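Local coordinates for protein mannose-6-phosphate isomerase (PDB 2QH5) that probably makes GDP-mannose from mannose 1-phosphate and GTP through this N-terminal nucleotidyltransferase domain of a type 2 mannose-6-phosphate isomerase, at residues E53-L67 and K77-N89. Numbering follows the deposited sequence. Where two conformers were deposited one is given.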
loop_
_atom_site.group_PDB
_atom_site.type_symbol
_atom_site.label_atom_id
_atom_site.label_comp_id
_atom_site.label_asym_id
_atom_site.label_seq_id
_atom_site.Cartn_x
_atom_site.Cartn_y
_atom_site.Cartn_z
ATOM N N GLU A 53 -1.011 -6.669 13.370
ATOM C CA GLU A 53 -1.605 -7.675 12.494
ATOM C C GLU A 53 -1.169 -7.389 11.072
ATOM O O GLU A 53 -1.031 -6.229 10.691
ATOM C CB GLU A 53 -3.129 -7.590 12.530
ATOM C CG GLU A 53 -3.792 -7.960 13.849
ATOM C CD GLU A 53 -5.316 -7.983 13.746
ATOM O OE1 GLU A 53 -5.976 -8.285 14.764
ATOM O OE2 GLU A 53 -5.860 -7.705 12.649
ATOM N N THR A 54 -0.951 -8.434 10.279
ATOM C CA THR A 54 -0.778 -8.244 8.843
ATOM C C THR A 54 -2.019 -8.730 8.098
ATOM O O THR A 54 -2.670 -9.688 8.515
ATOM C CB THR A 54 0.502 -8.918 8.316
ATOM O OG1 THR A 54 1.608 -8.504 9.126
ATOM C CG2 THR A 54 0.786 -8.520 6.867
ATOM N N LEU A 55 -2.376 -8.009 7.040
ATOM C CA LEU A 55 -3.354 -8.457 6.071
ATOM C C LEU A 55 -2.655 -8.479 4.739
ATOM O O LEU A 55 -2.267 -7.438 4.219
ATOM C CB LEU A 55 -4.568 -7.522 6.010
ATOM C CG LEU A 55 -5.683 -7.874 5.005
ATOM C CD1 LEU A 55 -6.150 -9.302 5.192
ATOM C CD2 LEU A 55 -6.870 -6.921 5.141
ATOM N N ILE A 56 -2.473 -9.683 4.209
ATOM C CA ILE A 56 -1.855 -9.900 2.911
ATOM C C ILE A 56 -2.953 -9.961 1.874
ATOM O O ILE A 56 -3.897 -10.745 1.994
ATOM C CB ILE A 56 -1.095 -11.223 2.896
ATOM C CG1 ILE A 56 -0.299 -11.376 4.203
ATOM C CG2 ILE A 56 -0.250 -11.339 1.640
ATOM C CD1 ILE A 56 1.046 -12.000 4.038
ATOM N N VAL A 57 -2.860 -9.097 0.878
ATOM C CA VAL A 57 -3.799 -9.155 -0.213
ATOM C C VAL A 57 -3.087 -9.636 -1.486
ATOM O O VAL A 57 -2.171 -8.996 -1.971
ATOM C CB VAL A 57 -4.660 -7.844 -0.348
ATOM C CG1 VAL A 57 -4.075 -6.691 0.450
ATOM C CG2 VAL A 57 -4.946 -7.478 -1.802
ATOM N N CYS A 58 -3.487 -10.811 -1.972
ATOM C CA CYS A 58 -2.869 -11.424 -3.146
ATOM C C CYS A 58 -3.902 -12.125 -4.000
ATOM O O CYS A 58 -5.049 -12.289 -3.596
ATOM C CB CYS A 58 -1.761 -12.420 -2.755
ATOM S SG CYS A 58 -2.252 -13.745 -1.600
ATOM N N ASN A 59 -3.480 -12.525 -5.192
ATOM C CA ASN A 59 -4.290 -13.361 -6.055
ATOM C C ASN A 59 -4.491 -14.733 -5.426
ATOM O O ASN A 59 -3.579 -15.276 -4.807
ATOM C CB ASN A 59 -3.627 -13.509 -7.422
ATOM C CG ASN A 59 -4.595 -13.967 -8.485
ATOM O OD1 ASN A 59 -4.998 -15.130 -8.516
ATOM N ND2 ASN A 59 -4.985 -13.049 -9.363
ATOM N N GLU A 60 -5.691 -15.284 -5.590
ATOM C CA GLU A 60 -6.024 -16.588 -5.024
ATOM C C GLU A 60 -5.181 -17.707 -5.641
ATOM O O GLU A 60 -4.967 -18.730 -4.999
ATOM C CB GLU A 60 -7.515 -16.882 -5.172
ATOM C CG GLU A 60 -7.979 -16.957 -6.615
ATOM C CD GLU A 60 -9.478 -17.034 -6.748
ATOM O OE1 GLU A 60 -9.969 -17.102 -7.895
ATOM O OE2 GLU A 60 -10.164 -17.024 -5.705
ATOM N N LYS A 61 -4.689 -17.499 -6.868
ATOM C CA LYS A 61 -3.754 -18.437 -7.500
ATOM C C LYS A 61 -2.492 -18.620 -6.665
ATOM O O LYS A 61 -1.947 -19.724 -6.600
ATOM C CB LYS A 61 -3.324 -17.961 -8.889
ATOM C CG LYS A 61 -4.402 -17.923 -9.949
ATOM C CD LYS A 61 -3.837 -17.311 -11.229
ATOM C CE LYS A 61 -4.916 -16.701 -12.128
ATOM N NZ LYS A 61 -5.466 -17.668 -13.128
ATOM N N HIS A 62 -2.027 -17.536 -6.038
ATOM C CA HIS A 62 -0.727 -17.543 -5.364
ATOM C C HIS A 62 -0.811 -17.687 -3.855
ATOM O O HIS A 62 0.213 -17.622 -3.181
ATOM C CB HIS A 62 0.102 -16.305 -5.733
ATOM C CG HIS A 62 -0.020 -15.908 -7.169
ATOM N ND1 HIS A 62 -0.499 -14.676 -7.561
ATOM C CD2 HIS A 62 0.247 -16.587 -8.309
ATOM C CE1 HIS A 62 -0.514 -14.611 -8.881
ATOM N NE2 HIS A 62 -0.065 -15.758 -9.359
ATOM N N TYR A 63 -2.019 -17.894 -3.326
ATOM C CA TYR A 63 -2.204 -17.995 -1.876
ATOM C C TYR A 63 -1.178 -18.936 -1.248
ATOM O O TYR A 63 -0.410 -18.531 -0.370
ATOM C CB TYR A 63 -3.634 -18.432 -1.508
ATOM C CG TYR A 63 -3.776 -18.780 -0.037
ATOM C CD1 TYR A 63 -3.913 -20.099 0.386
ATOM C CD2 TYR A 63 -3.735 -17.788 0.936
ATOM C CE1 TYR A 63 -4.017 -20.412 1.744
ATOM C CE2 TYR A 63 -3.841 -18.092 2.282
ATOM C CZ TYR A 63 -3.985 -19.399 2.682
ATOM O OH TYR A 63 -4.092 -19.681 4.023
ATOM N N PHE A 64 -1.150 -20.179 -1.724
ATOM C CA PHE A 64 -0.303 -21.216 -1.134
ATOM C C PHE A 64 1.187 -20.992 -1.370
ATOM O O PHE A 64 2.017 -21.406 -0.556
ATOM C CB PHE A 64 -0.747 -22.602 -1.605
ATOM C CG PHE A 64 -2.140 -22.959 -1.164
ATOM C CD1 PHE A 64 -2.360 -23.561 0.082
ATOM C CD2 PHE A 64 -3.231 -22.668 -1.980
ATOM C CE1 PHE A 64 -3.650 -23.875 0.497
ATOM C CE2 PHE A 64 -4.531 -22.975 -1.587
ATOM C CZ PHE A 64 -4.743 -23.581 -0.335
ATOM N N LEU A 65 1.513 -20.326 -2.476
ATOM C CA LEU A 65 2.869 -19.843 -2.720
ATOM C C LEU A 65 3.289 -18.809 -1.654
ATOM O O LEU A 65 4.360 -18.924 -1.046
ATOM C CB LEU A 65 2.969 -19.259 -4.138
ATOM C CG LEU A 65 4.315 -18.744 -4.653
ATOM C CD1 LEU A 65 5.409 -19.769 -4.425
ATOM C CD2 LEU A 65 4.207 -18.398 -6.128
ATOM N N ALA A 66 2.427 -17.818 -1.426
ATOM C CA ALA A 66 2.655 -16.786 -0.426
ATOM C C ALA A 66 2.782 -17.374 0.983
ATOM O O ALA A 66 3.726 -17.063 1.714
ATOM C CB ALA A 66 1.529 -15.771 -0.475
ATOM N N LEU A 67 1.833 -18.236 1.339
ATOM C CA LEU A 67 1.767 -18.841 2.664
ATOM C C LEU A 67 3.000 -19.699 2.933
ATOM O O LEU A 67 3.458 -19.802 4.074
ATOM C CB LEU A 67 0.504 -19.693 2.776
ATOM C CG LEU A 67 -0.354 -19.723 4.044
ATOM C CD1 LEU A 67 -1.126 -21.031 4.058
ATOM C CD2 LEU A 67 0.428 -19.561 5.346
ATOM N N LYS A 77 2.595 -14.450 15.232
ATOM C CA LYS A 77 2.025 -13.348 14.454
ATOM C C LYS A 77 0.569 -13.619 14.075
ATOM O O LYS A 77 0.203 -14.751 13.750
ATOM C CB LYS A 77 2.844 -13.086 13.181
ATOM C CG LYS A 77 4.356 -13.028 13.365
ATOM C CD LYS A 77 4.796 -11.888 14.270
ATOM C CE LYS A 77 6.306 -11.915 14.462
ATOM N NZ LYS A 77 6.735 -11.104 15.633
ATOM N N SER A 78 -0.252 -12.572 14.124
ATOM C CA SER A 78 -1.646 -12.660 13.703
ATOM C C SER A 78 -1.790 -12.227 12.241
ATOM O O SER A 78 -1.970 -11.045 11.952
ATOM C CB SER A 78 -2.532 -11.812 14.613
ATOM O OG SER A 78 -3.884 -11.885 14.199
ATOM N N VAL A 79 -1.711 -13.199 11.329
ATOM C CA VAL A 79 -1.680 -12.953 9.882
ATOM C C VAL A 79 -2.979 -13.389 9.194
ATOM O O VAL A 79 -3.492 -14.478 9.446
ATOM C CB VAL A 79 -0.482 -13.688 9.218
ATOM C CG1 VAL A 79 -0.280 -13.245 7.755
ATOM C CG2 VAL A 79 0.790 -13.480 10.025
ATOM N N GLY A 80 -3.500 -12.531 8.324
ATOM C CA GLY A 80 -4.706 -12.827 7.563
ATOM C C GLY A 80 -4.470 -12.580 6.090
ATOM O O GLY A 80 -3.512 -11.902 5.712
ATOM N N PHE A 81 -5.346 -13.137 5.255
ATOM C CA PHE A 81 -5.261 -12.978 3.808
ATOM C C PHE A 81 -6.551 -12.439 3.234
ATOM O O PHE A 81 -7.629 -12.739 3.721
ATOM C CB PHE A 81 -5.005 -14.316 3.136
ATOM C CG PHE A 81 -3.566 -14.697 3.073
ATOM C CD1 PHE A 81 -2.854 -14.545 1.890
ATOM C CD2 PHE A 81 -2.922 -15.221 4.186
ATOM C CE1 PHE A 81 -1.511 -14.918 1.819
ATOM C CE2 PHE A 81 -1.586 -15.577 4.126
ATOM C CZ PHE A 81 -0.879 -15.433 2.942
ATOM N N LEU A 82 -6.422 -11.640 2.188
ATOM C CA LEU A 82 -7.547 -11.289 1.361
ATOM C C LEU A 82 -7.187 -11.741 -0.036
ATOM O O LEU A 82 -6.275 -11.188 -0.674
ATOM C CB LEU A 82 -7.806 -9.789 1.389
ATOM C CG LEU A 82 -8.670 -9.249 0.242
ATOM C CD1 LEU A 82 -10.110 -9.741 0.341
ATOM C CD2 LEU A 82 -8.607 -7.743 0.192
ATOM N N LEU A 83 -7.909 -12.749 -0.511
ATOM C CA LEU A 83 -7.623 -13.354 -1.799
ATOM C C LEU A 83 -8.424 -12.726 -2.932
ATOM O O LEU A 83 -9.601 -12.414 -2.794
ATOM C CB LEU A 83 -7.830 -14.865 -1.737
ATOM C CG LEU A 83 -7.026 -15.540 -0.622
ATOM C CD1 LEU A 83 -7.220 -17.036 -0.670
ATOM C CD2 LEU A 83 -5.551 -15.193 -0.722
ATOM N N GLU A 84 -7.765 -12.516 -4.058
ATOM C CA GLU A 84 -8.440 -11.889 -5.165
ATOM C C GLU A 84 -8.599 -12.850 -6.335
ATOM O O GLU A 84 -7.661 -13.565 -6.709
ATOM C CB GLU A 84 -7.726 -10.596 -5.563
ATOM C CG GLU A 84 -7.658 -9.590 -4.406
ATOM C CD GLU A 84 -7.373 -8.169 -4.848
ATOM O OE1 GLU A 84 -8.200 -7.276 -4.534
ATOM O OE2 GLU A 84 -6.326 -7.953 -5.501
ATOM N N SER A 85 -9.821 -12.888 -6.867
ATOM C CA SER A 85 -10.102 -13.523 -8.146
ATOM C C SER A 85 -9.544 -12.623 -9.244
ATOM O O SER A 85 -8.642 -13.022 -9.986
ATOM C CB SER A 85 -11.611 -13.738 -8.315
ATOM O OG SER A 85 -12.362 -12.710 -7.682
ATOM N N LEU A 86 -10.075 -11.404 -9.317
ATOM C CA LEU A 86 -9.577 -10.358 -10.207
ATOM C C LEU A 86 -8.881 -9.283 -9.397
ATOM O O LEU A 86 -9.151 -9.112 -8.204
ATOM C CB LEU A 86 -10.731 -9.672 -10.942
ATOM C CG LEU A 86 -11.867 -10.453 -11.593
ATOM C CD1 LEU A 86 -13.100 -9.562 -11.689
ATOM C CD2 LEU A 86 -11.463 -10.992 -12.969
ATOM N N SER A 87 -8.005 -8.539 -10.060
ATOM C CA SER A 87 -7.366 -7.386 -9.447
ATOM C C SER A 87 -7.910 -6.095 -10.054
ATOM O O SER A 87 -7.722 -5.823 -11.244
ATOM C CB SER A 87 -5.846 -7.470 -9.596
ATOM O OG SER A 87 -5.336 -8.631 -8.956
ATOM N N LYS A 88 -8.603 -5.311 -9.236
ATOM C CA LYS A 88 -9.130 -4.023 -9.674
ATOM C C LYS A 88 -8.322 -2.860 -9.086
ATOM O O LYS A 88 -8.871 -1.825 -8.708
ATOM C CB LYS A 88 -10.624 -3.900 -9.364
ATOM C CG LYS A 88 -11.532 -4.003 -10.594
ATOM C CD LYS A 88 -11.408 -5.338 -11.307
ATOM C CE LYS A 88 -12.466 -5.513 -12.398
ATOM N NZ LYS A 88 -12.399 -4.488 -13.479
ATOM N N ASN A 89 -7.008 -3.070 -9.016
ATOM C CA ASN A 89 -6.018 -2.042 -8.682
ATOM C C ASN A 89 -6.019 -1.601 -7.218
ATOM O O ASN A 89 -6.881 -2.012 -6.440
ATOM C CB ASN A 89 -6.133 -0.849 -9.632
ATOM C CG ASN A 89 -4.795 -0.395 -10.150
ATOM O OD1 ASN A 89 -3.967 0.110 -9.403
ATOM N ND2 ASN A 89 -4.572 -0.582 -11.440
#
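A beta-alpha-beta unit of the nucleotidyltransferase domain brings Ile-56, Cys-58 and Tyr-63 around the ring of Phe-81, between helix 63-69 and the sheet, where strand 53-59 runs parallel to 78-84. Ile-56 packs its CB over one face of the Phe-81 ring, 4.0 Å from the centroid, a CH-pi contact. On the opposite face Tyr-63 stands edge-on in a T-shaped pair, planes at 79° and centroids 4.7 Å apart; its CE2 lies over the ring centre. Cys-58 SG and Ala-66 CB fill places along the rim of the same ring, the sulfur 3.6 Å from Phe-81 CD1. With chi1 at 55°, SG also meets Leu-83 CD2, which in turn touches Tyr-63 CD2 at 3.6 Å. Phe-40 and Phe-44 of helix 39-48 also pack against Ile-56, and Phe-40 against Ala-66.

As in the GT-A fold, the strands run side by side in the central sheet, with strand 5-10 flanking 53-59 and strand 230-233 flanking 78-84. Backbone bonds alternate along the pair; the N-H of Ile-56 points almost straight at Gly-80 O (N-H...O 174°), and Leu-82 N reaches Ile-56 O at 2.7 Å. On the other face of the sheet from Phe-81, Val-57 CB packs on Leu-82 CD2. Glu-60 N bonds Glu-84 O at 2.8 Å, while the carboxylate of Glu-60 forms a salt bridge with Arg-232. Asn-59 OD1 takes Lys-61 N on a lone pair, an Asx turn.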